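Local coordinates for protein NleG5-1 effector (Enterobacteria phage YYZ-2008, PDB 5VGC) that probably promotes the transfer of ubiquitin to target proteins as an effector of the RING-related NleG family, and binds calcium ions, at residues A[51-54]-A[55-58]; A[94-97]-A[98-102]; A[202-205]-A[206-209]. The protein carries 1 engineered substitution. One frame throughout, in Å; residues are numbered along the deposited sequence.

Overall arrangement
Interactions 1 and 2 are neighbours, their centres about 12 Å apart, and both reach the second subunit. The loop 51-58 leans on helix 92-102: Tyr56 CD1 lies 3.5 Å from Val95 CG2, and Val53 CG2 lies 3.6 Å from Arg99 CD. Interaction 2 runs to the helix end, where Glu102 binds a calcium ion shared by the two subunits. The side chain of Val53, in interaction 1, is about 13 Å from a bound calcium. Interaction 3 is remote, a surface hairpin in the NleG family region. Its centre is about 55 Å from that of interaction 1 and about 49 Å from that of interaction 2.

Interaction 1: A[51-54]-A[55-58]; sequences MQVN and GYFM
Met51 and Met58 form the apolar centre of this contact, their side chains crossing at about a right angle with Met51 CG 3.4 Å from Met58 CB. They sit at the base of a beta-hairpin connection, the loop that joins strand 44-50 to its antiparallel neighbour 57-60, and a type II beta turn from Val53 to Tyr56 reverses the chain at its top. The Met51 chain is extended as far as the sulfur and bends at its last torsion; SD lies 4.0 Å from Tyr56 CB, while the methyl end goes on to helix 92-102.

Further round the turn, Val53 and Tyr56 lie side by side and point the same way. Placing CG1 opposite the backbone N (chi1 -174°) brings this branch of Val53 to 3.8 Å from Tyr56 CD2. The same ring atom is 3.4 Å from Asn54 O, so the ring is approached by a methyl and a carbonyl. Outside the loop, Tyr56 makes an edge-to-face contact with His87, and its hydroxyl is hydrogen-bonded to Leu110 O of the second subunit. Val53 in turn packs on Met107 of that subunit, so the loop is part of the dimer interface.

The crest of the turn is more polar and more open. Asn54 and Gly55 occupy its two central positions, and Gly55 takes the positive phi (91°) that makes glycine the usual residue at the third place of a type II turn. Asn54 faces solvent at the crest.

At the base, the two arms are tied by one nearly straight backbone hydrogen bond: Met51 N donates to Tyr56 O at 2.8 Å, with an angle of 168° at the hydrogen.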
loop_
_atom_site.group_PDB
_atom_site.type_symbol
_atom_site.label_atom_id
_atom_site.label_comp_id
_atom_site.label_asym_id
_atom_site.label_seq_id
_atom_site.Cartn_x
_atom_site.Cartn_y
_atom_site.Cartn_z
ATOM N N MET A 51 6.683 18.937 -10.734
ATOM C CA MET A 51 6.804 17.480 -10.720
ATOM C C MET A 51 5.470 16.845 -11.038
ATOM O O MET A 51 4.434 17.512 -11.066
ATOM C CB MET A 51 7.316 16.984 -9.369
ATOM C CG MET A 51 8.767 17.387 -9.098
ATOM S SD MET A 51 9.421 16.627 -7.603
ATOM C CE MET A 51 9.713 14.970 -8.252
ATOM N N GLN A 52 5.513 15.538 -11.268
ATOM C CA GLN A 52 4.335 14.770 -11.648
ATOM C C GLN A 52 3.286 14.831 -10.531
ATOM O O GLN A 52 2.090 14.787 -10.798
ATOM C CB GLN A 52 4.685 13.309 -11.994
ATOM C CG GLN A 52 5.771 13.137 -13.063
ATOM C CD GLN A 52 7.204 13.197 -12.520
ATOM O OE1 GLN A 52 7.530 14.019 -11.642
ATOM N NE2 GLN A 52 8.068 12.333 -13.047
ATOM N N VAL A 53 3.751 14.937 -9.283
ATOM C CA VAL A 53 2.875 15.104 -8.129
ATOM C C VAL A 53 2.545 16.580 -7.972
ATOM O O VAL A 53 3.403 17.444 -8.189
ATOM C CB VAL A 53 3.544 14.624 -6.820
ATOM C CG1 VAL A 53 2.561 14.674 -5.653
ATOM C CG2 VAL A 53 4.083 13.206 -6.972
ATOM N N ASN A 54 1.304 16.854 -7.576
ATOM C CA ASN A 54 0.824 18.224 -7.429
ATOM C C ASN A 54 1.496 18.885 -6.224
ATOM O O ASN A 54 1.577 18.285 -5.152
ATOM C CB ASN A 54 -0.707 18.268 -7.266
ATOM C CG ASN A 54 -1.457 17.669 -8.455
ATOM O OD1 ASN A 54 -0.985 17.700 -9.594
ATOM N ND2 ASN A 54 -2.636 17.123 -8.188
ATOM N N GLY A 55 1.971 20.115 -6.416
ATOM C CA GLY A 55 2.551 20.920 -5.350
ATOM C C GLY A 55 4.054 20.799 -5.151
ATOM O O GLY A 55 4.612 21.463 -4.269
ATOM N N TYR A 56 4.713 19.967 -5.956
ATOM C CA TYR A 56 6.153 19.757 -5.827
ATOM C C TYR A 56 6.870 20.173 -7.093
ATOM O O TYR A 56 6.325 20.063 -8.194
ATOM C CB TYR A 56 6.473 18.306 -5.494
ATOM C CG TYR A 56 5.919 17.867 -4.161
ATOM C CD1 TYR A 56 6.686 17.927 -3.002
ATOM C CD2 TYR A 56 4.626 17.388 -4.064
ATOM C CE1 TYR A 56 6.173 17.520 -1.792
ATOM C CE2 TYR A 56 4.103 16.975 -2.851
ATOM C CZ TYR A 56 4.878 17.046 -1.722
ATOM O OH TYR A 56 4.349 16.631 -0.530
ATOM N N PHE A 57 8.096 20.645 -6.920
ATOM C CA PHE A 57 8.856 21.288 -7.972
ATOM C C PHE A 57 10.255 20.701 -8.023
ATOM O O PHE A 57 10.809 20.274 -7.007
ATOM C CB PHE A 57 8.904 22.804 -7.741
ATOM C CG PHE A 57 7.551 23.427 -7.602
ATOM C CD1 PHE A 57 6.815 23.792 -8.724
ATOM C CD2 PHE A 57 7.004 23.633 -6.350
ATOM C CE1 PHE A 57 5.555 24.364 -8.587
ATOM C CE2 PHE A 57 5.746 24.201 -6.206
ATOM C CZ PHE A 57 5.018 24.571 -7.322
ATOM N N MET A 58 10.813 20.705 -9.228
ATOM C CA MET A 58 12.039 19.995 -9.530
ATOM C C MET A 58 12.910 20.915 -10.352
ATOM O O MET A 58 12.430 21.515 -11.327
ATOM C CB MET A 58 11.673 18.699 -10.286
ATOM C CG MET A 58 12.698 18.077 -11.221
ATOM S SD MET A 58 12.019 16.548 -11.928
ATOM C CE MET A 58 10.553 17.097 -12.809
#

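Interaction 2: A[94-97]-A[98-102]; sequences EVTV and LREIE. With CA (calcium ion), chain C.
The peptide groups of Glu94 and Leu98 meet one helical turn apart, flat units linked N-H to carbonyl: Leu98 N donates to Glu94 O at 2.8 Å. Arg99 N donates to Val95 O, also at 2.8 Å, and Glu100 N to Thr96 O and Ile101 N to Val97 O continue the series.

Side chains add lighter contacts along the outside. Thr96 and Glu100 run alongside each other, with Thr96 CG2 4.1 Å from Glu100 CG, and Val97 CG1 lies 4.2 Å from Ile101 CD1. Arg99 bends at its second torsion (chi2 77°), and its guanidinium forms a salt bridge with Glu102: NH1 lies 3.6 Å from Glu102 OE2, but the oxygen sits off to one side of the flat group, so no N-H aims at it and charge alone holds the pair. The carboxylate is also hydrogen-bonded to Met107 N and Leu109 N of the second subunit.

Glu102 O binds calcium at 2.3 Å, and Leu104 O together with the same two carbonyls of the second subunit completes the protein ligands. This is a regular alpha-helix ending in a calcium site at a dimer interface.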
loop_
_atom_site.group_PDB
_atom_site.type_symbol
_atom_site.label_atom_id
_atom_site.label_comp_id
_atom_site.label_asym_id
_atom_site.label_seq_id
_atom_site.Cartn_x
_atom_site.Cartn_y
_atom_site.Cartn_z
ATOM N N GLU A 94 13.890 13.136 -2.992
ATOM C CA GLU A 94 13.171 12.541 -1.854
ATOM C C GLU A 94 11.718 12.285 -2.197
ATOM O O GLU A 94 11.147 11.224 -1.861
ATOM C CB GLU A 94 13.271 13.444 -0.618
ATOM C CG GLU A 94 14.669 13.524 -0.010
ATOM C CD GLU A 94 14.864 14.711 0.926
ATOM O OE1 GLU A 94 14.152 15.730 0.761
ATOM O OE2 GLU A 94 15.736 14.632 1.830
ATOM N N VAL A 95 11.129 13.262 -2.884
ATOM C CA VAL A 95 9.755 13.146 -3.388
ATOM C C VAL A 95 9.639 11.882 -4.259
ATOM O O VAL A 95 8.781 11.016 -4.002
ATOM C CB VAL A 95 9.338 14.413 -4.169
ATOM C CG1 VAL A 95 7.980 14.231 -4.844
ATOM C CG2 VAL A 95 9.303 15.625 -3.257
ATOM N N THR A 96 10.523 11.778 -5.263
ATOM C CA THR A 96 10.565 10.594 -6.108
ATOM C C THR A 96 10.710 9.307 -5.274
ATOM O O THR A 96 9.999 8.334 -5.529
ATOM C CB THR A 96 11.671 10.682 -7.197
ATOM O OG1 THR A 96 11.342 11.717 -8.133
ATOM C CG2 THR A 96 11.860 9.356 -7.960
ATOM N N VAL A 97 11.606 9.295 -4.285
ATOM C CA VAL A 97 11.738 8.077 -3.457
ATOM C C VAL A 97 10.415 7.758 -2.759
ATOM O O VAL A 97 9.928 6.602 -2.772
ATOM C CB VAL A 97 12.900 8.199 -2.424
ATOM C CG1 VAL A 97 12.872 7.083 -1.374
ATOM C CG2 VAL A 97 14.243 8.201 -3.149
ATOM N N LEU A 98 9.811 8.772 -2.156
ATOM C CA LEU A 98 8.551 8.521 -1.437
ATOM C C LEU A 98 7.457 8.002 -2.374
ATOM O O LEU A 98 6.730 7.028 -2.045
ATOM C CB LEU A 98 8.081 9.785 -0.708
ATOM C CG LEU A 98 8.955 10.203 0.462
ATOM C CD1 LEU A 98 8.463 11.535 0.968
ATOM C CD2 LEU A 98 8.946 9.164 1.578
ATOM N N ARG A 99 7.364 8.639 -3.544
ATOM C CA ARG A 99 6.374 8.226 -4.533
ATOM C C ARG A 99 6.652 6.793 -5.031
ATOM O O ARG A 99 5.712 6.007 -5.202
ATOM C CB ARG A 99 6.334 9.206 -5.702
ATOM C CG ARG A 99 5.106 9.083 -6.579
ATOM C CD ARG A 99 3.901 9.719 -5.929
ATOM N NE ARG A 99 2.730 9.584 -6.780
ATOM C CZ ARG A 99 1.978 8.483 -6.885
ATOM N NH1 ARG A 99 2.243 7.383 -6.183
ATOM N NH2 ARG A 99 0.926 8.484 -7.703
ATOM N N GLU A 100 7.932 6.463 -5.247
ATOM C CA GLU A 100 8.314 5.092 -5.607
ATOM C C GLU A 100 7.902 4.124 -4.510
ATOM O O GLU A 100 7.387 3.039 -4.811
ATOM C CB GLU A 100 9.806 4.954 -5.889
ATOM C CG GLU A 100 10.279 5.626 -7.170
ATOM C CD GLU A 100 9.888 4.899 -8.435
ATOM O OE1 GLU A 100 9.244 3.821 -8.361
ATOM O OE2 GLU A 100 10.235 5.429 -9.512
ATOM N N ILE A 101 8.107 4.509 -3.249
ATOM C CA ILE A 101 7.582 3.653 -2.162
ATOM C C ILE A 101 6.066 3.500 -2.294
ATOM O O ILE A 101 5.557 2.384 -2.253
ATOM C CB ILE A 101 7.925 4.171 -0.746
ATOM C CG1 ILE A 101 9.429 4.080 -0.518
ATOM C CG2 ILE A 101 7.175 3.375 0.327
ATOM C CD1 ILE A 101 9.921 4.923 0.634
ATOM N N GLU A 102 5.357 4.612 -2.451
ATOM C CA GLU A 102 3.877 4.569 -2.573
ATOM C C GLU A 102 3.416 3.656 -3.698
ATOM O O GLU A 102 2.489 2.853 -3.522
ATOM C CB GLU A 102 3.291 5.986 -2.763
ATOM C CG GLU A 102 3.361 6.877 -1.505
ATOM C CD GLU A 102 2.875 8.300 -1.720
ATOM O OE1 GLU A 102 2.845 9.059 -0.718
ATOM O OE2 GLU A 102 2.538 8.668 -2.877
HETATM CA CA CA C . 1.374 1.060 -2.582
#

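Interaction 3: A[202-205]-A[206-209]; sequences AFDP and DRGN
Asp204 and Asn209 hold the tight part of this contact as an antiparallel hydrogen-bonded pair. Asp204 N donates to Asn209 O at 2.8 Å in a nearly straight bond (174°). On the return side, Asp204 O accepts Gly208 N at 2.8 Å in a bent bond and, more weakly, Asn209 N at 3.5 Å, so a single carbonyl gathers two successive N-H groups.

The Phe203 ring closes one flank. With CG opposite the backbone N (chi1 176°), CE1 reaches 3.8 Å from Gly208 C, while Pro205 N sits over one ring face toward the rim. Beyond the hairpin, Phe203 packs on Val136, Pro137 and Leu140, which ties the turn to helix 138-141 and the loop before it.

The tip is looser. Asp206 is exposed and poorly ordered, and its N makes a weak, long bond (3.5 Å) to Asp204 OD1. The two carboxylates come near each other there, Asp204 OD1 lying 4.3 Å from Asp206 OD2, and probably repel. Arg207 crosses Asp204 obliquely with its aliphatic part: CD lies 3.3 Å from Asp204 OD2, while the guanidinium leads away and its plane is turned 70° from the carboxylate.

Gly208 and Asn209 together face Asp204, with Gly208 at positive phi: a G1 beta bulge, closing the hairpin between strands 201-204 and 209-212.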
loop_
_atom_site.group_PDB
_atom_site.type_symbol
_atom_site.label_atom_id
_atom_site.label_comp_id
_atom_site.label_asym_id
_atom_site.label_seq_id
_atom_site.Cartn_x
_atom_site.Cartn_y
_atom_site.Cartn_z
ATOM N N ALA A 202 -7.683 -33.793 -15.396
ATOM C CA ALA A 202 -8.106 -34.602 -16.557
ATOM C C ALA A 202 -9.090 -33.815 -17.431
ATOM O O ALA A 202 -9.871 -33.013 -16.922
ATOM C CB ALA A 202 -8.738 -35.896 -16.074
ATOM N N PHE A 203 -9.045 -34.036 -18.738
ATOM C CA PHE A 203 -10.029 -33.444 -19.637
ATOM C C PHE A 203 -11.412 -34.037 -19.363
ATOM O O PHE A 203 -11.578 -35.256 -19.402
ATOM C CB PHE A 203 -9.658 -33.683 -21.101
ATOM C CG PHE A 203 -10.690 -33.174 -22.074
ATOM C CD1 PHE A 203 -10.932 -31.808 -22.196
ATOM C CD2 PHE A 203 -11.423 -34.050 -22.867
ATOM C CE1 PHE A 203 -11.883 -31.327 -23.090
ATOM C CE2 PHE A 203 -12.371 -33.581 -23.758
ATOM C CZ PHE A 203 -12.600 -32.217 -23.872
ATOM N N ASP A 204 -12.385 -33.167 -19.084
ATOM C CA ASP A 204 -13.778 -33.572 -18.884
ATOM C C ASP A 204 -14.550 -33.164 -20.157
ATOM O O ASP A 204 -14.717 -31.961 -20.415
ATOM C CB ASP A 204 -14.322 -32.884 -17.636
ATOM C CG ASP A 204 -15.729 -33.330 -17.250
ATOM O OD1 ASP A 204 -16.347 -34.171 -17.934
ATOM O OD2 ASP A 204 -16.222 -32.821 -16.224
ATOM N N PRO A 205 -14.997 -34.150 -20.973
ATOM C CA PRO A 205 -15.755 -33.872 -22.206
ATOM C C PRO A 205 -17.038 -33.038 -22.033
ATOM O O PRO A 205 -17.339 -32.199 -22.892
ATOM C CB PRO A 205 -16.133 -35.264 -22.714
ATOM C CG PRO A 205 -15.114 -36.171 -22.142
ATOM C CD PRO A 205 -14.722 -35.591 -20.818
ATOM N N ASP A 206 -17.782 -33.268 -20.946
ATOM C CA ASP A 206 -19.065 -32.574 -20.733
ATOM C C ASP A 206 -18.891 -31.111 -20.327
ATOM O O ASP A 206 -19.686 -30.260 -20.730
ATOM C CB ASP A 206 -19.959 -33.329 -19.730
ATOM C CG ASP A 206 -20.304 -34.743 -20.192
ATOM O OD1 ASP A 206 -20.767 -34.911 -21.346
ATOM O OD2 ASP A 206 -20.109 -35.685 -19.393
ATOM N N ARG A 207 -17.851 -30.822 -19.540
ATOM C CA ARG A 207 -17.465 -29.440 -19.200
ATOM C C ARG A 207 -16.573 -28.756 -20.248
ATOM O O ARG A 207 -16.490 -27.544 -20.269
ATOM C CB ARG A 207 -16.787 -29.402 -17.824
ATOM C CG ARG A 207 -17.706 -29.817 -16.682
ATOM C CD ARG A 207 -17.034 -29.736 -15.346
ATOM N NE ARG A 207 -16.706 -28.365 -14.992
ATOM C CZ ARG A 207 -16.308 -27.966 -13.786
ATOM N NH1 ARG A 207 -16.169 -28.822 -12.771
ATOM N NH2 ARG A 207 -16.040 -26.679 -13.578
ATOM N N GLY A 208 -15.915 -29.527 -21.104
ATOM C CA GLY A 208 -15.062 -28.978 -22.170
ATOM C C GLY A 208 -13.777 -28.320 -21.680
ATOM O O GLY A 208 -13.269 -27.376 -22.291
ATOM N N ASN A 209 -13.255 -28.836 -20.572
ATOM C CA ASN A 209 -12.133 -28.244 -19.874
ATOM C C ASN A 209 -11.384 -29.323 -19.128
ATOM O O ASN A 209 -11.918 -30.413 -18.849
ATOM C CB ASN A 209 -12.623 -27.164 -18.867
ATOM C CG ASN A 209 -12.798 -25.789 -19.501
ATOM O OD1 ASN A 209 -11.923 -25.316 -20.219
ATOM N ND2 ASN A 209 -13.932 -25.137 -19.230
#